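Long-range contact in membrane-bound lytic murein transglycosylase (Agrobacterium tumefaciens, PDB 2PNW), which probably cleaves the glycan strands of peptidoglycan between N-acetylmuramic acid and N-acetylglucosamine, forming 1,6-anhydromuropeptides, as lytic transglycosylases of the MltA family do: residues 226-238 / 344-356. Residues are numbered along the deposited sequence; the frame is centred on the assembly and turned at random.
Sequences ELDPKTISMQTIR and EAGELAGTVRNEA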
loop_
_atom_site.group_PDB
_atom_site.type_symbol
_atom_site.label_atom_id
_atom_site.label_comp_id
_atom_site.label_asym_id
_atom_site.label_seq_id
_atom_site.Cartn_x
_atom_site.Cartn_y
_atom_site.Cartn_z
ATOM N N GLU A 226 13.872 -14.078 -18.052
ATOM C CA GLU A 226 12.548 -14.447 -18.606
ATOM C C GLU A 226 11.776 -13.264 -19.188
ATOM O O GLU A 226 10.941 -13.431 -20.095
ATOM C CB GLU A 226 11.673 -15.143 -17.565
ATOM C CG GLU A 226 12.306 -16.335 -16.870
ATOM C CD GLU A 226 12.466 -17.551 -17.769
ATOM O OE1 GLU A 226 11.975 -17.548 -18.930
ATOM O OE2 GLU A 226 13.071 -18.520 -17.289
ATOM N N LEU A 227 12.030 -12.075 -18.657
ATOM C CA LEU A 227 11.349 -10.887 -19.112
ATOM C C LEU A 227 12.364 -9.798 -19.430
ATOM O O LEU A 227 13.471 -9.785 -18.896
ATOM C CB LEU A 227 10.327 -10.403 -18.062
ATOM C CG LEU A 227 9.145 -11.346 -17.742
ATOM C CD1 LEU A 227 8.414 -10.889 -16.484
ATOM C CD2 LEU A 227 8.171 -11.410 -18.899
ATOM N N ASP A 228 11.955 -8.889 -20.307
ATOM C CA ASP A 228 12.761 -7.744 -20.735
ATOM C C ASP A 228 12.622 -6.590 -19.739
ATOM O O ASP A 228 11.508 -6.119 -19.504
ATOM C CB ASP A 228 12.256 -7.325 -22.121
ATOM C CG ASP A 228 13.060 -6.185 -22.755
ATOM O OD1 ASP A 228 13.962 -5.591 -22.117
ATOM O OD2 ASP A 228 12.757 -5.882 -23.929
ATOM N N PRO A 229 13.746 -6.113 -19.156
ATOM C CA PRO A 229 13.624 -4.983 -18.223
ATOM C C PRO A 229 13.029 -3.717 -18.841
ATOM O O PRO A 229 12.471 -2.891 -18.120
ATOM C CB PRO A 229 15.068 -4.732 -17.760
ATOM C CG PRO A 229 15.937 -5.419 -18.763
ATOM C CD PRO A 229 15.144 -6.584 -19.268
ATOM N N LYS A 230 13.137 -3.565 -20.158
ATOM C CA LYS A 230 12.573 -2.388 -20.829
ATOM C C LYS A 230 11.045 -2.392 -20.889
ATOM O O LYS A 230 10.417 -1.332 -21.025
ATOM C CB LYS A 230 13.170 -2.223 -22.227
ATOM C CG LYS A 230 14.602 -1.666 -22.208
ATOM C CD LYS A 230 15.087 -1.344 -23.621
ATOM C CE LYS A 230 16.193 -0.294 -23.617
ATOM N NZ LYS A 230 17.555 -0.863 -23.346
ATOM N N THR A 231 10.441 -3.570 -20.772
ATOM C CA THR A 231 8.992 -3.671 -20.930
ATOM C C THR A 231 8.274 -4.236 -19.717
ATOM O O THR A 231 7.040 -4.305 -19.723
ATOM C CB THR A 231 8.604 -4.563 -22.127
ATOM O OG1 THR A 231 9.178 -5.861 -21.951
ATOM C CG2 THR A 231 9.088 -3.955 -23.446
ATOM N N ILE A 232 9.017 -4.668 -18.695
ATOM C CA ILE A 232 8.356 -5.384 -17.595
ATOM C C ILE A 232 7.233 -4.532 -17.003
ATOM O O ILE A 232 7.390 -3.316 -16.833
ATOM C CB ILE A 232 9.351 -5.906 -16.505
ATOM C CG1 ILE A 232 8.612 -6.786 -15.493
ATOM C CG2 ILE A 232 10.125 -4.752 -15.837
ATOM C CD1 ILE A 232 9.502 -7.661 -14.677
ATOM N N SER A 233 6.093 -5.176 -16.747
ATOM C CA SER A 233 4.920 -4.552 -16.120
ATOM C C SER A 233 4.098 -5.655 -15.472
ATOM O O SER A 233 4.357 -6.839 -15.731
ATOM C CB SER A 233 4.058 -3.893 -17.198
ATOM O OG SER A 233 3.650 -4.867 -18.152
ATOM N N MET A 234 3.090 -5.305 -14.654
ATOM C CA MET A 234 2.165 -6.323 -14.140
ATOM C C MET A 234 1.645 -7.191 -15.289
ATOM O O MET A 234 1.538 -8.423 -15.169
ATOM C CB MET A 234 0.979 -5.691 -13.386
ATOM C CG MET A 234 -0.142 -6.683 -13.111
ATOM S SD MET A 234 -1.555 -6.138 -12.095
ATOM C CE MET A 234 -2.841 -5.798 -13.268
ATOM N N GLN A 235 1.309 -6.541 -16.403
ATOM C CA GLN A 235 0.734 -7.233 -17.568
ATOM C C GLN A 235 1.690 -8.284 -18.162
ATOM O O GLN A 235 1.275 -9.407 -18.443
ATOM C CB GLN A 235 0.324 -6.215 -18.656
ATOM C CG GLN A 235 -0.929 -5.401 -18.331
ATOM C CD GLN A 235 -0.647 -4.068 -17.619
ATOM O OE1 GLN A 235 0.385 -3.895 -16.962
ATOM N NE2 GLN A 235 -1.580 -3.119 -17.758
ATOM N N THR A 236 2.963 -7.942 -18.338
ATOM C CA THR A 236 3.896 -8.924 -18.918
ATOM C C THR A 236 4.238 -10.061 -17.950
ATOM O O THR A 236 4.488 -11.193 -18.368
ATOM C CB THR A 236 5.181 -8.289 -19.467
ATOM O OG1 THR A 236 5.973 -7.751 -18.392
ATOM C CG2 THR A 236 4.838 -7.157 -20.442
ATOM N N ILE A 237 4.246 -9.748 -16.654
ATOM C CA ILE A 237 4.441 -10.773 -15.631
ATOM C C ILE A 237 3.273 -11.767 -15.655
ATOM O O ILE A 237 3.468 -12.984 -15.679
ATOM C CB ILE A 237 4.613 -10.145 -14.215
ATOM C CG1 ILE A 237 5.934 -9.343 -14.118
ATOM C CG2 ILE A 237 4.600 -11.246 -13.128
ATOM C CD1 ILE A 237 6.015 -8.425 -12.831
ATOM N N ARG A 238 2.047 -11.243 -15.682
ATOM C CA ARG A 238 0.865 -12.098 -15.754
ATOM C C ARG A 238 0.858 -12.929 -17.060
ATOM O O ARG A 238 0.504 -14.106 -17.047
ATOM C CB ARG A 238 -0.387 -11.245 -15.690
ATOM C CG ARG A 238 -0.752 -10.726 -14.280
ATOM C CD ARG A 238 -2.012 -9.844 -14.432
ATOM N NE ARG A 238 -2.493 -9.221 -13.183
ATOM C CZ ARG A 238 -3.318 -9.798 -12.312
ATOM N NH1 ARG A 238 -3.731 -11.040 -12.501
ATOM N NH2 ARG A 238 -3.751 -9.118 -11.252
ATOM N N GLU A 344 -9.907 -1.613 -14.784
ATOM C CA GLU A 344 -9.234 -0.497 -15.440
ATOM C C GLU A 344 -8.202 0.134 -14.519
ATOM O O GLU A 344 -7.110 0.514 -14.972
ATOM C CB GLU A 344 -10.223 0.552 -15.970
ATOM C CG GLU A 344 -11.232 0.015 -17.047
ATOM C CD GLU A 344 -10.598 -0.555 -18.348
ATOM O OE1 GLU A 344 -9.361 -0.440 -18.583
ATOM O OE2 GLU A 344 -11.373 -1.124 -19.159
ATOM N N ALA A 345 -8.522 0.221 -13.225
ATOM C CA ALA A 345 -7.547 0.736 -12.250
ATOM C C ALA A 345 -6.283 -0.111 -12.296
ATOM O O ALA A 345 -5.166 0.417 -12.244
ATOM C CB ALA A 345 -8.136 0.726 -10.817
ATOM N N GLY A 346 -6.460 -1.421 -12.405
ATOM C CA GLY A 346 -5.312 -2.346 -12.497
ATOM C C GLY A 346 -4.486 -2.156 -13.759
ATOM O O GLY A 346 -3.254 -2.190 -13.745
ATOM N N GLU A 347 -5.176 -1.953 -14.867
ATOM C CA GLU A 347 -4.477 -1.744 -16.133
ATOM C C GLU A 347 -3.623 -0.482 -16.044
ATOM O O GLU A 347 -2.472 -0.484 -16.460
ATOM C CB GLU A 347 -5.471 -1.689 -17.304
ATOM C CG GLU A 347 -6.161 -3.040 -17.573
ATOM C CD GLU A 347 -5.174 -4.183 -17.728
ATOM O OE1 GLU A 347 -4.418 -4.192 -18.717
ATOM O OE2 GLU A 347 -5.137 -5.079 -16.853
ATOM N N LEU A 348 -4.184 0.572 -15.450
ATOM C CA LEU A 348 -3.474 1.833 -15.257
ATOM C C LEU A 348 -2.263 1.680 -14.362
ATOM O O LEU A 348 -1.178 2.196 -14.658
ATOM C CB LEU A 348 -4.423 2.880 -14.672
ATOM C CG LEU A 348 -5.523 3.427 -15.589
ATOM C CD1 LEU A 348 -6.404 4.345 -14.790
ATOM C CD2 LEU A 348 -4.923 4.156 -16.794
ATOM N N ALA A 349 -2.439 0.952 -13.263
ATOM C CA ALA A 349 -1.378 0.783 -12.289
ATOM C C ALA A 349 -0.215 -0.047 -12.832
ATOM O O ALA A 349 0.946 0.191 -12.478
ATOM C CB ALA A 349 -1.955 0.112 -11.014
ATOM N N GLY A 350 -0.543 -1.025 -13.679
ATOM C CA GLY A 350 0.399 -2.091 -14.065
ATOM C C GLY A 350 1.676 -1.634 -14.754
ATOM O O GLY A 350 2.700 -2.337 -14.699
ATOM N N THR A 351 1.621 -0.458 -15.385
ATOM C CA THR A 351 2.753 0.079 -16.132
ATOM C C THR A 351 3.447 1.280 -15.456
ATOM O O THR A 351 4.419 1.826 -15.999
ATOM C CB THR A 351 2.336 0.454 -17.572
ATOM O OG1 THR A 351 1.289 1.441 -17.533
ATOM C CG2 THR A 351 1.848 -0.787 -18.343
ATOM N N VAL A 352 2.970 1.698 -14.279
ATOM C CA VAL A 352 3.590 2.846 -13.600
ATOM C C VAL A 352 4.935 2.420 -13.053
ATOM O O VAL A 352 5.036 1.464 -12.278
ATOM C CB VAL A 352 2.699 3.439 -12.445
ATOM C CG1 VAL A 352 3.425 4.607 -11.744
ATOM C CG2 VAL A 352 1.360 3.878 -12.990
ATOM N N ARG A 353 5.972 3.140 -13.463
ATOM C CA ARG A 353 7.340 2.818 -13.106
ATOM C C ARG A 353 8.142 4.031 -13.574
ATOM O O ARG A 353 8.748 4.015 -14.655
ATOM C CB ARG A 353 7.760 1.499 -13.806
ATOM C CG ARG A 353 9.158 1.008 -13.509
ATOM C CD ARG A 353 9.413 -0.458 -13.970
ATOM N NE ARG A 353 9.059 -0.748 -15.367
ATOM C CZ ARG A 353 9.814 -0.479 -16.444
ATOM N NH1 ARG A 353 10.997 0.124 -16.330
ATOM N NH2 ARG A 353 9.374 -0.813 -17.657
ATOM N N ASN A 354 8.108 5.107 -12.786
ATOM C CA ASN A 354 8.521 6.424 -13.294
ATOM C C ASN A 354 9.325 7.214 -12.284
ATOM O O ASN A 354 9.068 7.144 -11.069
ATOM C CB ASN A 354 7.317 7.285 -13.710
ATOM C CG ASN A 354 6.569 6.742 -14.925
ATOM O OD1 ASN A 354 5.738 5.843 -14.809
ATOM N ND2 ASN A 354 6.830 7.322 -16.089
ATOM N N GLU A 355 10.293 7.977 -12.786
ATOM C CA GLU A 355 11.021 8.930 -11.956
ATOM C C GLU A 355 10.069 9.998 -11.462
ATOM O O GLU A 355 9.124 10.371 -12.166
ATOM C CB GLU A 355 12.135 9.604 -12.761
ATOM C CG GLU A 355 13.382 8.789 -12.878
ATOM C CD GLU A 355 14.457 9.538 -13.666
ATOM O OE1 GLU A 355 14.967 10.572 -13.166
ATOM O OE2 GLU A 355 14.773 9.093 -14.788
ATOM N N ALA A 356 10.306 10.488 -10.247
ATOM C CA ALA A 356 9.437 11.497 -9.652
ATOM C C ALA A 356 10.187 12.374 -8.680
ATOM O O ALA A 356 11.120 11.918 -8.042
ATOM C CB ALA A 356 8.241 10.822 -8.931
#
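Gln235, in the first turn of helix 234-243, lays its amide against the last turns of helix 343-350, joining the MltA-specific insert region to the 3D-domain region, which is of the double-psi beta-barrel clan. The two helical segments run nearly perpendicular, 100° apart, and the start of helix 234-243, capped by the Ser233-Thr236 capping box in which Ser233 OG accepts from Thr236 N, abuts the C-terminal end of helix 343-350. A bend at chi2 (92°) turns the Gln235 amide across the Glu347 side chain, and its nitrogen serves two acceptors. Gln235 NE2 reaches Glu347 O at 3.1 Å, within the amide plane and on a carbonyl lone pair. Gln235 NE2 also donates to Glu347 OE1 at 3.2 Å, meeting it from above the carboxylate; amide and carboxylate planes stand 86° apart. The other amide atom, Gln235 OE1, rests 3.4 Å from Gly350 CA. Beside it, Met234 N donates to Gly350 O at 3.0 Å, tying the start of one helix to the end of the other. Met234 CB packs against Gly350 CA, while Tyr102 and Phe185 also touch this methionine. Farther along, Arg353 reaches back over the loop before Ser233. Its chain leaves the backbone N trans and folds at chi3, which brings the guanidinium over Ile232, whose CG2 lies against one face, offset toward the rim. Ile232 O takes a weak bond from Arg353 NE and, on a lone pair in its carbonyl plane, a 3.3 Å bond from Arg353 NH2.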